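Local coordinates for spectinomycin 9-adenylyltransferase (Enterococcus faecalis, PDB 6SXJ), which transfers the adenylyl group of ATP to the 9-hydroxyl of spectinomycin, releasing diphosphate and giving bacteria resistance to this antibiotic but not to streptomycin, at residues V96-P101 against D129-L134; Q136-N141 against E152-I157. All coordinates share one frame; numbering follows the deposited sequence.

Contact 1 of 2, residues V96-P101 against D129-L134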
ATOM      1  N   VAL A  96       7.766   4.392  18.987  1.00 66.29           N
ATOM      2  CA  VAL A  96       8.651   3.902  20.038  1.00 64.12           C
ATOM      3  C   VAL A  96       7.865   3.915  21.345  1.00 70.30           C
ATOM      4  O   VAL A  96       7.219   4.906  21.661  1.00 76.42           O
ATOM      5  CB  VAL A  96       9.917   4.765  20.183  1.00 71.50           C
ATOM      6  CG1 VAL A  96      10.747   4.738  18.902  1.00 70.15           C
ATOM      7  CG2 VAL A  96       9.555   6.200  20.567  1.00 77.85           C
ATOM      8  N   PRO A  97       7.886   2.817  22.130  1.00 72.03           N
ATOM      9  CA  PRO A  97       8.470   1.516  21.766  1.00 69.83           C
ATOM     10  C   PRO A  97       7.640   0.864  20.662  1.00 66.45           C
ATOM     11  O   PRO A  97       6.433   1.109  20.597  1.00 68.34           O
ATOM     12  CB  PRO A  97       8.414   0.714  23.072  1.00 70.85           C
ATOM     13  CG  PRO A  97       7.321   1.351  23.871  1.00 70.70           C
ATOM     14  CD  PRO A  97       7.283   2.806  23.478  1.00 75.11           C
ATOM     15  N   TRP A  98       8.262   0.066  19.798  1.00 71.46           N
ATOM     16  CA  TRP A  98       7.515  -0.521  18.694  1.00 73.44           C
ATOM     17  C   TRP A  98       6.352  -1.350  19.228  1.00 73.82           C
ATOM     18  O   TRP A  98       6.496  -2.108  20.192  1.00 73.26           O
ATOM     19  CB  TRP A  98       8.414  -1.397  17.825  1.00 68.84           C
ATOM     20  CG  TRP A  98       7.622  -2.152  16.797  1.00 74.71           C
ATOM     21  CD1 TRP A  98       7.369  -3.490  16.777  1.00 74.13           C
ATOM     22  CD2 TRP A  98       6.954  -1.601  15.656  1.00 74.67           C
ATOM     23  NE1 TRP A  98       6.596  -3.811  15.690  1.00 74.92           N
ATOM     24  CE2 TRP A  98       6.321  -2.665  14.988  1.00 76.54           C
ATOM     25  CE3 TRP A  98       6.826  -0.309  15.135  1.00 71.03           C
ATOM     26  CZ2 TRP A  98       5.589  -2.482  13.812  1.00 70.60           C
ATOM     27  CZ3 TRP A  98       6.093  -0.129  13.973  1.00 67.76           C
ATOM     28  CH2 TRP A  98       5.483  -1.211  13.327  1.00 62.60           C
ATOM     29  N   ASN A  99       5.189  -1.195  18.600  1.00 71.52           N
ATOM     30  CA  ASN A  99       3.999  -1.938  19.009  1.00 69.79           C
ATOM     31  C   ASN A  99       3.158  -2.239  17.782  1.00 70.48           C
ATOM     32  O   ASN A  99       2.765  -1.318  17.059  1.00 72.17           O
ATOM     33  CB  ASN A  99       3.177  -1.149  20.032  1.00 77.45           C
ATOM     34  CG  ASN A  99       1.848  -1.817  20.350  1.00 81.81           C
ATOM     35  OD1 ASN A  99       0.832  -1.550  19.704  1.00 79.57           O
ATOM     36  ND2 ASN A  99       1.854  -2.695  21.346  1.00 73.55           N
ATOM     37  N   HIS A 100       2.879  -3.514  17.554  1.00 65.98           N
ATOM     38  CA  HIS A 100       1.969  -3.896  16.482  1.00 65.35           C
ATOM     39  C   HIS A 100       0.555  -4.058  17.035  1.00 78.22           C
ATOM     40  O   HIS A 100       0.369  -4.752  18.045  1.00 63.34           O
ATOM     41  CB  HIS A 100       2.416  -5.193  15.832  1.00 70.17           C
ATOM     42  CG  HIS A 100       1.469  -5.697  14.791  1.00 72.52           C
ATOM     43  ND1 HIS A 100       1.399  -5.157  13.525  1.00 66.48           N
ATOM     44  CD2 HIS A 100       0.544  -6.682  14.832  1.00 71.72           C
ATOM     45  CE1 HIS A 100       0.474  -5.792  12.830  1.00 71.10           C
ATOM     46  NE2 HIS A 100      -0.059  -6.724  13.599  1.00 65.65           N
ATOM     47  N   PRO A 101      -0.467  -3.445  16.413  1.00 75.32           N
ATOM     48  CA  PRO A 101      -0.410  -2.621  15.195  1.00 62.31           C
ATOM     49  C   PRO A 101       0.013  -1.177  15.470  1.00 68.60           C
ATOM     50  O   PRO A 101      -0.271  -0.663  16.547  1.00 58.44           O
ATOM     51  CB  PRO A 101      -1.846  -2.683  14.671  1.00 63.43           C
ATOM     52  CG  PRO A 101      -2.683  -2.826  15.901  1.00 66.56           C
ATOM     53  CD  PRO A 101      -1.836  -3.533  16.952  1.00 62.71           C
ATOM     54  N   ASP A 129      -1.712  -3.129   8.668  1.00 56.02           N
ATOM     55  CA  ASP A 129      -1.049  -3.198   7.372  1.00 57.73           C
ATOM     56  C   ASP A 129       0.164  -2.280   7.316  1.00 52.01           C
ATOM     57  O   ASP A 129       1.108  -2.544   6.565  1.00 62.32           O
ATOM     58  CB  ASP A 129      -2.032  -2.837   6.261  1.00 54.60           C
ATOM     59  CG  ASP A 129      -2.904  -4.004   5.855  1.00 63.08           C
ATOM     60  OD1 ASP A 129      -2.424  -5.154   5.922  1.00 69.85           O
ATOM     61  OD2 ASP A 129      -4.072  -3.776   5.473  1.00 65.99           O
ATOM     62  N   LEU A 130       0.155  -1.194   8.093  1.00 57.41           N
ATOM     63  CA  LEU A 130       1.289  -0.279   8.111  1.00 61.19           C
ATOM     64  C   LEU A 130       2.557  -0.959   8.604  1.00 61.46           C
ATOM     65  O   LEU A 130       3.663  -0.505   8.285  1.00 50.76           O
ATOM     66  CB  LEU A 130       0.955   0.933   8.980  1.00 53.49           C
ATOM     67  CG  LEU A 130       2.053   1.977   9.159  1.00 58.92           C
ATOM     68  CD1 LEU A 130       2.434   2.634   7.842  1.00 53.58           C
ATOM     69  CD2 LEU A 130       1.586   3.016  10.164  1.00 54.04           C
ATOM     70  N   THR A 131       2.431  -2.041   9.368  1.00 49.26           N
ATOM     71  CA  THR A 131       3.626  -2.768   9.780  1.00 58.24           C
ATOM     72  C   THR A 131       4.351  -3.372   8.583  1.00 50.66           C
ATOM     73  O   THR A 131       5.580  -3.481   8.588  1.00 51.92           O
ATOM     74  CB  THR A 131       3.261  -3.862  10.789  1.00 49.46           C
ATOM     75  OG1 THR A 131       2.907  -3.254  12.035  1.00 55.45           O
ATOM     76  CG2 THR A 131       4.438  -4.808  11.005  1.00 54.49           C
ATOM     77  N   ILE A 132       3.608  -3.801   7.566  1.00 51.83           N
ATOM     78  CA  ILE A 132       4.234  -4.341   6.364  1.00 50.86           C
ATOM     79  C   ILE A 132       4.827  -3.220   5.524  1.00 55.90           C
ATOM     80  O   ILE A 132       5.861  -3.407   4.868  1.00 53.31           O
ATOM     81  CB  ILE A 132       3.198  -5.149   5.568  1.00 52.15           C
ATOM     82  CG1 ILE A 132       2.472  -6.131   6.492  1.00 48.00           C
ATOM     83  CG2 ILE A 132       3.857  -5.903   4.433  1.00 48.18           C
ATOM     84  CD1 ILE A 132       1.235  -6.747   5.869  1.00 56.41           C
ATOM     85  N   MET A 133       4.187  -2.050   5.530  1.00 50.48           N
ATOM     86  CA  MET A 133       4.701  -0.908   4.790  1.00 56.45           C
ATOM     87  C   MET A 133       6.004  -0.413   5.398  1.00 53.29           C
ATOM     88  O   MET A 133       7.013  -0.269   4.698  1.00 57.31           O
ATOM     89  CB  MET A 133       3.655   0.206   4.778  1.00 52.96           C
ATOM     90  CG  MET A 133       2.272  -0.263   4.375  1.00 63.61           C
ATOM     91  SD  MET A 133       1.016   1.015   4.491  1.00 76.71           S
ATOM     92  CE  MET A 133       1.916   2.466   3.930  1.00 54.73           C
ATOM     93  N   LEU A 134       5.999  -0.153   6.705  1.00 46.50           N
ATOM     94  CA  LEU A 134       7.216   0.294   7.373  1.00 48.12           C
ATOM     95  C   LEU A 134       8.331  -0.729   7.211  1.00 54.81           C
ATOM     96  O   LEU A 134       9.503  -0.365   7.063  1.00 58.04           O
ATOM     97  CB  LEU A 134       6.936   0.560   8.851  1.00 52.53           C
ATOM     98  CG  LEU A 134       5.878   1.620   9.164  1.00 61.10           C
ATOM     99  CD1 LEU A 134       5.671   1.753  10.667  1.00 56.78           C
ATOM    100  CD2 LEU A 134       6.274   2.956   8.557  1.00 59.92           C
TER
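Thr131, near the start of helix 130-139, meets both Trp98 and His100 of the loop that joins strands 85-91 and 103-108, two antiparallel neighbours in the sheet of the nucleotidyltransferase domain. From CB, which stands 3.6 Å from His100 ND1, the threonine forks. Its hydroxyl lies beside its own backbone N (chi1 -71°), and this rotation brings OG1 into the plane of the imidazole, at the ring's edge. There OG1 and His100 ND1 form a hydrogen bond of 2.8 Å with an angle of 162°; either atom could be the donor. The same oxygen also borders the six-membered ring of the indole, 3.3 Å from Trp98 CZ2 and close to the ring plane. The methyl branch converges on the same indole carbon, Thr131 CG2 packing 3.8 Å from Trp98 CZ2, but only the hydroxyl bonds the imidazole. One turn further along the helix, Leu134 continues the apolar side of the contact: its CD1 lies 3.8 Å from Trp98 CZ3, at the indole's edge and not over a face.

The indole N-H has a separate partner: Trp98 NE1 hydrogen-bonds Asp161 OD1 of helix 159-173. The same helix also touches His100 through Asp161, Arg164 and Ala165. The imidazole is bonded at its edge by Thr131 OG1, and CB of the cis-proline Pro101 lies 4.2 Å above its centre on one face.

Contact 2 of 2, residues Q136-N141 against E152-I157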
ATOM      1  N   GLN A 136       8.599  -2.811   4.581  1.00 57.49           N
ATOM      2  CA  GLN A 136       8.993  -2.631   3.188  1.00 59.44           C
ATOM      3  C   GLN A 136       9.824  -1.364   3.019  1.00 57.64           C
ATOM      4  O   GLN A 136      10.944  -1.403   2.504  1.00 64.09           O
ATOM      5  CB  GLN A 136       7.741  -2.581   2.312  1.00 52.30           C
ATOM      6  CG  GLN A 136       7.997  -2.391   0.833  1.00 69.57           C
ATOM      7  CD  GLN A 136       6.748  -2.614  -0.006  1.00 63.82           C
ATOM      8  OE1 GLN A 136       5.629  -2.521   0.490  1.00 74.84           O
ATOM      9  NE2 GLN A 136       6.940  -2.913  -1.284  1.00 77.57           N
ATOM     10  N   ALA A 137       9.280  -0.226   3.455  1.00 57.58           N
ATOM     11  CA  ALA A 137       9.975   1.045   3.284  1.00 48.78           C
ATOM     12  C   ALA A 137      11.336   1.035   3.969  1.00 61.74           C
ATOM     13  O   ALA A 137      12.323   1.528   3.411  1.00 55.46           O
ATOM     14  CB  ALA A 137       9.112   2.184   3.828  1.00 50.41           C
ATOM     15  N   LYS A 138      11.408   0.481   5.183  1.00 59.93           N
ATOM     16  CA  LYS A 138      12.661   0.490   5.931  1.00 58.32           C
ATOM     17  C   LYS A 138      13.766  -0.244   5.185  1.00 63.76           C
ATOM     18  O   LYS A 138      14.941   0.128   5.294  1.00 65.84           O
ATOM     19  CB  LYS A 138      12.448  -0.129   7.314  1.00 57.51           C
ATOM     20  CG  LYS A 138      13.572   0.140   8.300  1.00 69.24           C
ATOM     21  CD  LYS A 138      13.090   0.066   9.748  1.00 69.51           C
ATOM     22  CE  LYS A 138      14.254   0.176  10.730  1.00 64.43           C
ATOM     23  NZ  LYS A 138      15.008  -1.107  10.855  1.00 74.15           N
ATOM     24  N   ARG A 139      13.418  -1.273   4.410  1.00 63.56           N
ATOM     25  CA  ARG A 139      14.440  -2.042   3.708  1.00 64.46           C
ATOM     26  C   ARG A 139      14.856  -1.387   2.400  1.00 62.53           C
ATOM     27  O   ARG A 139      16.022  -1.502   2.002  1.00 65.81           O
ATOM     28  CB  ARG A 139      13.943  -3.462   3.436  1.00 72.11           C
ATOM     29  CG  ARG A 139      13.881  -4.349   4.676  1.00 84.26           C
ATOM     30  CD  ARG A 139      13.038  -5.599   4.437  1.00 77.58           C
ATOM     31  NE  ARG A 139      13.650  -6.505   3.465  1.00 95.83           N
ATOM     32  CZ  ARG A 139      13.155  -6.762   2.256  1.00 92.67           C
ATOM     33  NH1 ARG A 139      12.032  -6.182   1.854  1.00 84.63           N
ATOM     34  NH2 ARG A 139      13.786  -7.603   1.445  1.00 96.43           N
ATOM     35  N   LYS A 140      13.936  -0.722   1.706  1.00 58.77           N
ATOM     36  CA  LYS A 140      14.297   0.006   0.494  1.00 56.24           C
ATOM     37  C   LYS A 140      13.355   1.184   0.317  1.00 59.01           C
ATOM     38  O   LYS A 140      12.139   1.000   0.185  1.00 53.31           O
ATOM     39  CB  LYS A 140      14.258  -0.896  -0.741  1.00 63.08           C
ATOM     40  CG  LYS A 140      14.604  -0.163  -2.037  1.00 64.59           C
ATOM     41  CD  LYS A 140      15.490  -0.992  -2.953  1.00 68.64           C
ATOM     42  CE  LYS A 140      16.205  -0.111  -3.978  1.00 81.72           C
ATOM     43  NZ  LYS A 140      17.360   0.637  -3.392  1.00 81.21           N
ATOM     44  N   ASN A 141      13.927   2.384   0.299  1.00 53.81           N
ATOM     45  CA  ASN A 141      13.170   3.608   0.114  1.00 52.14           C
ATOM     46  C   ASN A 141      14.038   4.614  -0.624  1.00 50.75           C
ATOM     47  O   ASN A 141      15.254   4.441  -0.757  1.00 56.73           O
ATOM     48  CB  ASN A 141      12.716   4.182   1.457  1.00 51.92           C
ATOM     49  CG  ASN A 141      13.883   4.655   2.306  1.00 49.11           C
ATOM     50  OD1 ASN A 141      14.406   5.743   2.099  1.00 55.00           O
ATOM     51  ND2 ASN A 141      14.298   3.834   3.258  1.00 49.28           N
ATOM     52  N   GLU A 152      16.842   5.582  10.379  1.00 64.04           N
ATOM     53  CA  GLU A 152      17.211   6.304  11.592  1.00 60.75           C
ATOM     54  C   GLU A 152      16.003   6.802  12.372  1.00 57.14           C
ATOM     55  O   GLU A 152      16.145   7.188  13.539  1.00 57.54           O
ATOM     56  CB  GLU A 152      18.093   7.514  11.269  1.00 54.73           C
ATOM     57  CG  GLU A 152      19.286   7.231  10.393  1.00 58.55           C
ATOM     58  CD  GLU A 152      20.156   8.461  10.228  1.00 64.95           C
ATOM     59  OE1 GLU A 152      20.255   8.976   9.094  1.00 61.76           O
ATOM     60  OE2 GLU A 152      20.723   8.925  11.243  1.00 69.51           O
ATOM     61  N   LEU A 153      14.832   6.836  11.748  1.00 57.11           N
ATOM     62  CA  LEU A 153      13.638   7.375  12.373  1.00 59.30           C
ATOM     63  C   LEU A 153      12.668   6.291  12.820  1.00 50.92           C
ATOM     64  O   LEU A 153      11.611   6.619  13.360  1.00 62.07           O
ATOM     65  CB  LEU A 153      12.925   8.325  11.409  1.00 62.93           C
ATOM     66  CG  LEU A 153      13.738   9.405  10.702  1.00 58.31           C
ATOM     67  CD1 LEU A 153      12.932   9.906   9.510  1.00 57.58           C
ATOM     68  CD2 LEU A 153      14.084  10.546  11.633  1.00 62.31           C
ATOM     69  N   LEU A 154      13.008   5.018  12.614  1.00 55.17           N
ATOM     70  CA  LEU A 154      12.128   3.903  12.916  1.00 64.34           C
ATOM     71  C   LEU A 154      12.870   2.853  13.735  1.00 66.90           C
ATOM     72  O   LEU A 154      14.016   2.516  13.413  1.00 62.93           O
ATOM     73  CB  LEU A 154      11.603   3.253  11.630  1.00 62.77           C
ATOM     74  CG  LEU A 154      10.496   3.951  10.843  1.00 58.37           C
ATOM     75  CD1 LEU A 154      10.266   3.176   9.548  1.00 51.88           C
ATOM     76  CD2 LEU A 154       9.227   4.053  11.648  1.00 58.90           C
ATOM     77  N   PRO A 155      12.245   2.311  14.781  1.00 63.81           N
ATOM     78  CA  PRO A 155      12.877   1.211  15.521  1.00 61.36           C
ATOM     79  C   PRO A 155      12.953  -0.050  14.674  1.00 64.27           C
ATOM     80  O   PRO A 155      12.290  -0.185  13.644  1.00 67.69           O
ATOM     81  CB  PRO A 155      11.951   1.011  16.726  1.00 68.85           C
ATOM     82  CG  PRO A 155      10.591   1.448  16.227  1.00 65.09           C
ATOM     83  CD  PRO A 155      10.871   2.583  15.255  1.00 68.84           C
ATOM     84  N   ASP A 156      13.784  -0.986  15.126  1.00 69.43           N
ATOM     85  CA  ASP A 156      13.787  -2.311  14.524  1.00 73.83           C
ATOM     86  C   ASP A 156      12.384  -2.893  14.619  1.00 77.41           C
ATOM     87  O   ASP A 156      11.744  -2.825  15.672  1.00 75.62           O
ATOM     88  CB  ASP A 156      14.801  -3.214  15.223  1.00 73.71           C
ATOM     89  CG  ASP A 156      16.226  -2.700  15.091  1.00 86.17           C
ATOM     90  OD1 ASP A 156      16.444  -1.706  14.355  1.00 80.09           O
ATOM     91  OD2 ASP A 156      17.131  -3.289  15.720  1.00 89.09           O
ATOM     92  N   ILE A 157      11.885  -3.422  13.513  1.00 72.67           N
ATOM     93  CA  ILE A 157      10.541  -3.994  13.475  1.00 69.21           C
ATOM     94  C   ILE A 157      10.691  -5.514  13.388  1.00 79.33           C
ATOM     95  O   ILE A 157      11.194  -6.023  12.375  1.00 72.72           O
ATOM     96  CB  ILE A 157       9.716  -3.446  12.308  1.00 75.24           C
ATOM     97  CG1 ILE A 157       9.735  -1.918  12.319  1.00 73.69           C
ATOM     98  CG2 ILE A 157       8.277  -3.953  12.403  1.00 73.59           C
ATOM     99  CD1 ILE A 157       9.045  -1.288  11.122  1.00 69.59           C
TER
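Chi1 of -165° swings Lys138 CG away from its own N, and near-extended chi2 and chi3 carry the chain off helix 130-139 toward the loop 152-157; a bend at chi4 then turns the amine toward Asp156. The side chains of Lys138 and Leu154 slide past each other in opposite directions, with Lys138 CD 4.0 Å from Leu154 CB. Further out, Lys138 CE rests against two backbone carbonyl oxygens that face it from the same side, 3.6 Å from Leu154 O and 3.5 Å from Pro155 O. The loop belongs to the link between edge strand 142-144 of the nucleotidyltransferase sheet and helix 159-173, so the lysine spans from the last turn of helix 130-139 to the approach to the next. At the surface, Lys138 NZ and Asp156 OD1 form a long salt bridge of 3.8 Å, consistent with a weak electrostatic attraction. Where the helix ends, Asn141 ND2 donates to Ala137 O over 3.0 Å with an N-H...O angle of 159°; the acceptor lies near the asparagine's amide plane, while the donor is tilted 31° from the carbonyl plane of Ala137.

Overall arrangement
Contacts 1 and 2 fall on successive parts of helix 130-139, with their centres about 10 Å apart. Contact 1 is largely buried and holds the early part of the helix to the loop after strand 85-91 through a side-chain hydrogen bond and aromatic edges. Contact 2 lies at the surface, joining the later part of the helix to the loop before helix 159-173 through the aliphatic shaft of a lysine and a long salt bridge. The two also pack on each other: Trp98 CZ2 lies 3.4 Å from Ile157 CG2, and Leu134 CB is 3.6 Å from Ile157 CD1. Ile157 of loop 152-157 thus touches both Trp98 of the other loop and Leu134 of the helix.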